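Local coordinates for protein putative TetR-family transcriptional regulator (Syntrophomonas wolfei subsp. wolfei, PDB 3LWJ) that probably binds DNA through an N-terminal helix-turn-helix domain to regulate transcription, as a TetR-family regulator, at residues Arg14-Phe25 with Lys56-Asp66. Numbering follows the deposited sequence.
Sequences RQKILTCSLDLF and KEDILKNLLED
R14 and D66 meet end-on in a bidentate salt bridge at one margin of the crossing between helix 10-28 and helix 56-79. R14 NH1 donates to D66 OD2 at 2.8 Å through a moderately bent bond, on that oxygen's syn lone pair. R14 NH2 reaches D66 OD1 at 2.9 Å, also from the syn side but tilted out of the carboxylate plane. The two flat groups are turned 46° apart. The arginine gets there with CG anti to the backbone N (chi1 -173°) and a chain extended as far as NE. CD1 of L18 lies over one guanidinium face, off-centre toward the rim. An alanine in place of D66 would probably leave the R14 guanidinium without its carboxylate mate across the interface and freer to turn over L18.

L18 is the knob of the interface, set among I59, N62, L63 and D66. Its CD2 touches CG2 of I59 at 3.8 Å, and its CB meets CD2 of L63 at the same distance. L63 also reaches L22 and, through CD1, CE2 of F25 at 4.2 Å. I59 points into helix 10-28 beside S21, with its CD1 3.5 Å from S21 OG; that hydroxyl spends its hydrogen on I17 O at 2.7 Å, while its oxygen and CB face the methyls of I59. At the other margin the aliphatic CD of K56 passes F25 CE1, while its NZ bonds to the carbonyl oxygens of Y30 and T33.

In the second shell, N62 ND2 is tied to D58 O, and F49 and F53 pack on both I17 and I59. Segments 14-25 and 56-66 cross at -104°, joining the first helix of the TetR-type helix-turn-helix domain to the long helix that runs on from it into the rest of the all-helical chain.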
ATOM      1  N   ARG A  14     -25.313 -10.414  15.457  1.00 33.45           N
ATOM      2  CA  ARG A  14     -24.338 -10.250  14.371  0.70 33.69           C
ATOM      3  C   ARG A  14     -23.258  -9.272  14.829  1.00 33.16           C
ATOM      4  O   ARG A  14     -22.061  -9.548  14.720  1.00 31.83           O
ATOM      5  CB  ARG A  14     -25.015  -9.740  13.084  0.70 32.82           C
ATOM      6  CG  ARG A  14     -24.118  -9.704  11.828  0.70 34.12           C
ATOM      7  CD  ARG A  14     -24.786  -8.912  10.702  0.70 33.63           C
ATOM      8  NE  ARG A  14     -23.898  -8.574   9.586  0.70 31.09           N
ATOM      9  CZ  ARG A  14     -23.247  -7.415   9.413  0.70 28.69           C
ATOM     10  NH1 ARG A  14     -23.326  -6.408  10.266  0.70 17.84           N
ATOM     11  NH2 ARG A  14     -22.495  -7.256   8.340  0.70 29.15           N
ATOM     12  N   GLN A  15     -23.697  -8.139  15.367  1.00 33.35           N
ATOM     13  CA  GLN A  15     -22.781  -7.126  15.892  1.00 34.56           C
ATOM     14  C   GLN A  15     -21.916  -7.609  17.058  1.00 34.66           C
ATOM     15  O   GLN A  15     -20.738  -7.241  17.159  1.00 35.78           O
ATOM     16  CB  GLN A  15     -23.541  -5.872  16.360  1.00 35.76           C
ATOM     17  CG  GLN A  15     -22.605  -4.680  16.633  1.00 36.35           C
ATOM     18  CD  GLN A  15     -21.800  -4.334  15.417  1.00 42.68           C
ATOM     19  OE1 GLN A  15     -22.363  -4.172  14.338  1.00 48.79           O
ATOM     20  NE2 GLN A  15     -20.472  -4.265  15.560  1.00 41.75           N
ATOM     21  N   LYS A  16     -22.493  -8.373  17.976  1.00 32.76           N
ATOM     22  CA  LYS A  16     -21.690  -8.842  19.090  1.00 31.34           C
ATOM     23  C   LYS A  16     -20.558  -9.712  18.557  1.00 29.16           C
ATOM     24  O   LYS A  16     -19.431  -9.596  19.027  1.00 29.90           O
ATOM     25  CB  LYS A  16     -22.511  -9.628  20.118  1.00 33.57           C
ATOM     26  CG  LYS A  16     -21.781  -9.715  21.464  1.00 36.56           C
ATOM     27  CD  LYS A  16     -22.427 -10.665  22.450  1.00 41.93           C
ATOM     28  CE  LYS A  16     -21.651 -10.658  23.769  1.00 41.76           C
ATOM     29  NZ  LYS A  16     -21.915 -11.869  24.592  1.00 44.55           N
ATOM     30  N   ILE A  17     -20.855 -10.587  17.594  1.00 28.04           N
ATOM     31  CA  ILE A  17     -19.834 -11.529  17.077  1.00 29.23           C
ATOM     32  C   ILE A  17     -18.702 -10.739  16.374  1.00 28.54           C
ATOM     33  O   ILE A  17     -17.524 -11.033  16.571  1.00 27.53           O
ATOM     34  CB  ILE A  17     -20.428 -12.636  16.152  1.00 28.11           C
ATOM     35  CG1 ILE A  17     -21.474 -13.490  16.883  1.00 27.35           C
ATOM     36  CG2 ILE A  17     -19.341 -13.569  15.654  1.00 28.35           C
ATOM     37  CD1 ILE A  17     -22.417 -14.251  15.931  1.00 24.21           C
ATOM     38  N   LEU A  18     -19.079  -9.719  15.599  1.00 29.69           N
ATOM     39  CA  LEU A  18     -18.117  -8.848  14.905  1.00 31.76           C
ATOM     40  C   LEU A  18     -17.225  -8.045  15.862  1.00 32.52           C
ATOM     41  O   LEU A  18     -16.022  -7.964  15.648  1.00 32.78           O
ATOM     42  CB  LEU A  18     -18.839  -7.914  13.921  1.00 31.53           C
ATOM     43  CG  LEU A  18     -19.634  -8.591  12.793  1.00 31.40           C
ATOM     44  CD1 LEU A  18     -20.362  -7.550  11.946  1.00 29.24           C
ATOM     45  CD2 LEU A  18     -18.751  -9.497  11.914  1.00 30.65           C
ATOM     46  N   THR A  19     -17.789  -7.465  16.921  1.00 34.86           N
ATOM     47  CA  THR A  19     -16.973  -6.683  17.870  1.00 34.98           C
ATOM     48  C   THR A  19     -15.967  -7.588  18.575  1.00 34.30           C
ATOM     49  O   THR A  19     -14.764  -7.266  18.631  1.00 32.36           O
ATOM     50  CB  THR A  19     -17.826  -5.939  18.936  1.00 37.21           C
ATOM     51  OG1 THR A  19     -18.987  -5.380  18.317  1.00 39.22           O
ATOM     52  CG2 THR A  19     -17.011  -4.812  19.580  1.00 33.77           C
ATOM     53  N   CYS A  20     -16.455  -8.725  19.081  1.00 31.90           N
ATOM     54  CA  CYS A  20     -15.588  -9.721  19.746  1.00 33.21           C
ATOM     55  C   CYS A  20     -14.473 -10.255  18.836  1.00 30.25           C
ATOM     56  O   CYS A  20     -13.349 -10.481  19.288  1.00 26.30           O
ATOM     57  CB  CYS A  20     -16.405 -10.917  20.265  1.00 34.16           C
ATOM     58  SG  CYS A  20     -17.578 -10.519  21.579  1.00 43.07           S
ATOM     59  N   SER A  21     -14.811 -10.481  17.571  1.00 29.11           N
ATOM     60  CA  SER A  21     -13.859 -10.984  16.585  1.00 29.55           C
ATOM     61  C   SER A  21     -12.756  -9.947  16.349  1.00 29.19           C
ATOM     62  O   SER A  21     -11.562 -10.264  16.342  1.00 27.04           O
ATOM     63  CB  SER A  21     -14.575 -11.308  15.251  1.00 29.08           C
ATOM     64  OG  SER A  21     -15.490 -12.373  15.382  1.00 29.63           O
ATOM     65  N   LEU A  22     -13.175  -8.700  16.170  1.00 30.01           N
ATOM     66  CA  LEU A  22     -12.245  -7.591  16.034  1.00 30.03           C
ATOM     67  C   LEU A  22     -11.317  -7.568  17.249  1.00 28.55           C
ATOM     68  O   LEU A  22     -10.094  -7.563  17.093  1.00 29.62           O
ATOM     69  CB  LEU A  22     -13.019  -6.272  15.873  1.00 27.93           C
ATOM     70  CG  LEU A  22     -12.515  -5.131  15.006  1.00 35.23           C
ATOM     71  CD1 LEU A  22     -11.750  -5.607  13.775  1.00 29.82           C
ATOM     72  CD2 LEU A  22     -13.741  -4.256  14.610  1.00 33.35           C
ATOM     73  N   ASP A  23     -11.873  -7.600  18.457  1.00 29.74           N
ATOM     74  CA  ASP A  23     -11.033  -7.524  19.673  1.00 28.83           C
ATOM     75  C   ASP A  23     -10.002  -8.644  19.745  1.00 26.31           C
ATOM     76  O   ASP A  23      -8.848  -8.408  20.109  1.00 23.17           O
ATOM     77  CB  ASP A  23     -11.875  -7.546  20.967  1.00 33.99           C
ATOM     78  CG  ASP A  23     -12.805  -6.323  21.103  1.00 33.86           C
ATOM     79  OD1 ASP A  23     -12.664  -5.347  20.345  1.00 34.62           O
ATOM     80  OD2 ASP A  23     -13.705  -6.362  21.960  1.00 49.13           O
ATOM     81  N   LEU A  24     -10.430  -9.872  19.438  1.00 25.78           N
ATOM     82  CA  LEU A  24      -9.536 -11.038  19.454  1.00 25.24           C
ATOM     83  C   LEU A  24      -8.448 -10.953  18.348  1.00 26.16           C
ATOM     84  O   LEU A  24      -7.282 -11.354  18.555  1.00 24.11           O
ATOM     85  CB  LEU A  24     -10.338 -12.351  19.324  1.00 26.43           C
ATOM     86  CG  LEU A  24     -11.051 -12.926  20.557  1.00 25.92           C
ATOM     87  CD1 LEU A  24     -12.036 -13.998  20.109  1.00 26.19           C
ATOM     88  CD2 LEU A  24     -10.064 -13.520  21.562  1.00 27.50           C
ATOM     89  N   PHE A  25      -8.823 -10.431  17.178  1.00 26.55           N
ATOM     90  CA  PHE A  25      -7.871 -10.249  16.088  1.00 28.12           C
ATOM     91  C   PHE A  25      -6.744  -9.290  16.538  1.00 27.50           C
ATOM     92  O   PHE A  25      -5.562  -9.595  16.367  1.00 29.38           O
ATOM     93  CB  PHE A  25      -8.557  -9.691  14.813  1.00 29.73           C
ATOM     94  CG  PHE A  25      -9.531 -10.643  14.139  1.00 24.24           C
ATOM     95  CD1 PHE A  25      -9.550 -11.987  14.412  1.00 21.72           C
ATOM     96  CD2 PHE A  25     -10.380 -10.162  13.153  1.00 26.75           C
ATOM     97  CE1 PHE A  25     -10.426 -12.816  13.776  1.00 23.59           C
ATOM     98  CE2 PHE A  25     -11.261 -10.992  12.509  1.00 24.08           C
ATOM     99  CZ  PHE A  25     -11.302 -12.308  12.827  1.00 22.82           C
ATOM    100  N   LYS A  56     -13.681 -17.686   9.970  1.00 24.79           N
ATOM    101  CA  LYS A  56     -13.117 -16.326  10.193  1.00 25.26           C
ATOM    102  C   LYS A  56     -13.209 -15.409   8.968  1.00 24.54           C
ATOM    103  O   LYS A  56     -13.401 -14.190   9.091  1.00 21.11           O
ATOM    104  CB  LYS A  56     -11.647 -16.367  10.604  1.00 23.74           C
ATOM    105  CG  LYS A  56     -11.355 -16.624  12.045  1.00 28.08           C
ATOM    106  CD  LYS A  56      -9.858 -16.434  12.310  1.00 33.90           C
ATOM    107  CE  LYS A  56      -9.003 -17.512  11.634  1.00 32.08           C
ATOM    108  NZ  LYS A  56      -7.562 -17.427  11.933  1.00 23.66           N
ATOM    109  N   GLU A  57     -13.019 -15.992   7.792  1.00 22.27           N
ATOM    110  CA  GLU A  57     -13.013 -15.213   6.581  1.00 22.18           C
ATOM    111  C   GLU A  57     -14.400 -14.640   6.300  1.00 25.32           C
ATOM    112  O   GLU A  57     -14.519 -13.558   5.730  1.00 24.27           O
ATOM    113  CB  GLU A  57     -12.510 -16.039   5.399  1.00 23.05           C
ATOM    114  CG  GLU A  57     -11.000 -16.241   5.418  1.00 22.42           C
ATOM    115  CD  GLU A  57     -10.531 -17.104   6.590  1.00 23.27           C
ATOM    116  OE1 GLU A  57     -11.109 -18.192   6.793  1.00 30.17           O
ATOM    117  OE2 GLU A  57      -9.599 -16.693   7.327  1.00 21.53           O
ATOM    118  N   ASP A  58     -15.446 -15.365   6.685  1.00 25.16           N
ATOM    119  CA  ASP A  58     -16.802 -14.838   6.590  0.50 25.78           C
ATOM    120  C   ASP A  58     -16.926 -13.625   7.511  1.00 26.02           C
ATOM    121  O   ASP A  58     -17.605 -12.660   7.179  1.00 24.80           O
ATOM    122  CB  ASP A  58     -17.841 -15.912   6.946  0.50 27.17           C
ATOM    123  CG  ASP A  58     -18.038 -16.935   5.827  0.50 28.69           C
ATOM    124  OD1 ASP A  58     -18.116 -16.530   4.648  0.50 33.13           O
ATOM    125  OD2 ASP A  58     -18.127 -18.141   6.124  0.50 37.70           O
ATOM    126  N   ILE A  59     -16.259 -13.676   8.667  1.00 24.18           N
ATOM    127  CA  ILE A  59     -16.334 -12.555   9.617  1.00 26.66           C
ATOM    128  C   ILE A  59     -15.605 -11.323   9.048  1.00 26.59           C
ATOM    129  O   ILE A  59     -16.169 -10.224   9.011  1.00 23.51           O
ATOM    130  CB  ILE A  59     -15.833 -12.932  11.034  1.00 25.95           C
ATOM    131  CG1 ILE A  59     -16.874 -13.825  11.723  1.00 25.75           C
ATOM    132  CG2 ILE A  59     -15.617 -11.685  11.873  1.00 21.78           C
ATOM    133  CD1 ILE A  59     -16.360 -14.613  12.872  1.00 22.47           C
ATOM    134  N   LEU A  60     -14.394 -11.543   8.534  1.00 25.78           N
ATOM    135  CA  LEU A  60     -13.603 -10.498   7.914  1.00 26.14           C
ATOM    136  C   LEU A  60     -14.383  -9.871   6.749  1.00 27.69           C
ATOM    137  O   LEU A  60     -14.453  -8.653   6.685  1.00 28.21           O
ATOM    138  CB  LEU A  60     -12.220 -11.048   7.472  1.00 26.66           C
ATOM    139  CG  LEU A  60     -11.210 -10.045   6.888  1.00 31.19           C
ATOM    140  CD1 LEU A  60     -10.865  -8.990   7.911  1.00 23.84           C
ATOM    141  CD2 LEU A  60      -9.920 -10.678   6.329  1.00 18.81           C
ATOM    142  N   LYS A  61     -14.984 -10.674   5.847  1.00 26.50           N
ATOM    143  CA  LYS A  61     -15.781 -10.091   4.726  1.00 28.03           C
ATOM    144  C   LYS A  61     -16.900  -9.188   5.243  1.00 25.33           C
ATOM    145  O   LYS A  61     -17.183  -8.132   4.665  1.00 26.35           O
ATOM    146  CB  LYS A  61     -16.416 -11.157   3.783  1.00 27.95           C
ATOM    147  CG  LYS A  61     -15.439 -11.873   2.801  1.00 39.11           C
ATOM    148  CD  LYS A  61     -16.163 -12.866   1.820  1.00 45.19           C
ATOM    149  CE  LYS A  61     -15.351 -14.178   1.515  1.00 46.70           C
ATOM    150  NZ  LYS A  61     -14.444 -14.212   0.267  1.00 38.52           N
ATOM    151  N   ASN A  62     -17.562  -9.644   6.302  1.00 25.95           N
ATOM    152  CA  ASN A  62     -18.674  -8.908   6.889  0.50 24.11           C
ATOM    153  C   ASN A  62     -18.201  -7.597   7.569  1.00 24.40           C
ATOM    154  O   ASN A  62     -18.843  -6.565   7.433  1.00 23.65           O
ATOM    155  CB  ASN A  62     -19.490  -9.808   7.831  0.50 24.66           C
ATOM    156  CG  ASN A  62     -20.486 -10.731   7.077  0.50 22.94           C
ATOM    157  OD1 ASN A  62     -21.677 -10.467   7.062  0.50 16.82           O
ATOM    158  ND2 ASN A  62     -19.984 -11.802   6.448  0.50 20.96           N
ATOM    159  N   LEU A  63     -17.082  -7.640   8.283  1.00 23.99           N
ATOM    160  CA  LEU A  63     -16.468  -6.424   8.848  1.00 26.20           C
ATOM    161  C   LEU A  63     -16.140  -5.414   7.741  1.00 23.70           C
ATOM    162  O   LEU A  63     -16.419  -4.243   7.876  1.00 24.12           O
ATOM    163  CB  LEU A  63     -15.187  -6.773   9.616  1.00 24.34           C
ATOM    164  CG  LEU A  63     -15.367  -7.458  10.968  1.00 25.81           C
ATOM    165  CD1 LEU A  63     -14.066  -8.091  11.424  1.00 20.15           C
ATOM    166  CD2 LEU A  63     -15.894  -6.481  12.003  1.00 14.47           C
ATOM    167  N   LEU A  64     -15.578  -5.884   6.630  1.00 23.35           N
ATOM    168  CA  LEU A  64     -15.176  -4.986   5.558  1.00 23.59           C
ATOM    169  C   LEU A  64     -16.344  -4.488   4.686  1.00 24.78           C
ATOM    170  O   LEU A  64     -16.296  -3.363   4.154  1.00 26.41           O
ATOM    171  CB  LEU A  64     -14.118  -5.636   4.677  1.00 22.48           C
ATOM    172  CG  LEU A  64     -12.769  -5.979   5.325  1.00 28.46           C
ATOM    173  CD1 LEU A  64     -11.946  -6.927   4.418  1.00 27.68           C
ATOM    174  CD2 LEU A  64     -11.982  -4.718   5.642  1.00 20.04           C
ATOM    175  N   GLU A  65     -17.370  -5.303   4.530  1.00 22.03           N
ATOM    176  CA  GLU A  65     -18.613  -4.867   3.873  1.00 26.52           C
ATOM    177  C   GLU A  65     -19.264  -3.680   4.587  1.00 24.70           C
ATOM    178  O   GLU A  65     -19.688  -2.721   3.956  1.00 24.61           O
ATOM    179  CB  GLU A  65     -19.650  -5.991   3.862  1.00 27.57           C
ATOM    180  CG  GLU A  65     -19.456  -6.986   2.742  1.00 38.38           C
ATOM    181  CD  GLU A  65     -20.270  -8.282   2.924  1.00 47.95           C
ATOM    182  OE1 GLU A  65     -21.133  -8.360   3.846  1.00 49.00           O
ATOM    183  OE2 GLU A  65     -20.026  -9.225   2.133  1.00 46.90           O
ATOM    184  N   ASP A  66     -19.377  -3.790   5.902  1.00 23.99           N
ATOM    185  CA  ASP A  66     -19.914  -2.721   6.729  1.00 22.69           C
ATOM    186  C   ASP A  66     -19.048  -1.479   6.584  1.00 23.97           C
ATOM    187  O   ASP A  66     -19.556  -0.381   6.511  1.00 27.59           O
ATOM    188  CB  ASP A  66     -19.921  -3.165   8.178  1.00 20.43           C
ATOM    189  CG  ASP A  66     -21.028  -4.203   8.471  1.00 29.02           C
ATOM    190  OD1 ASP A  66     -21.734  -4.599   7.522  1.00 26.92           O
ATOM    191  OD2 ASP A  66     -21.187  -4.636   9.634  1.00 27.06           O
TER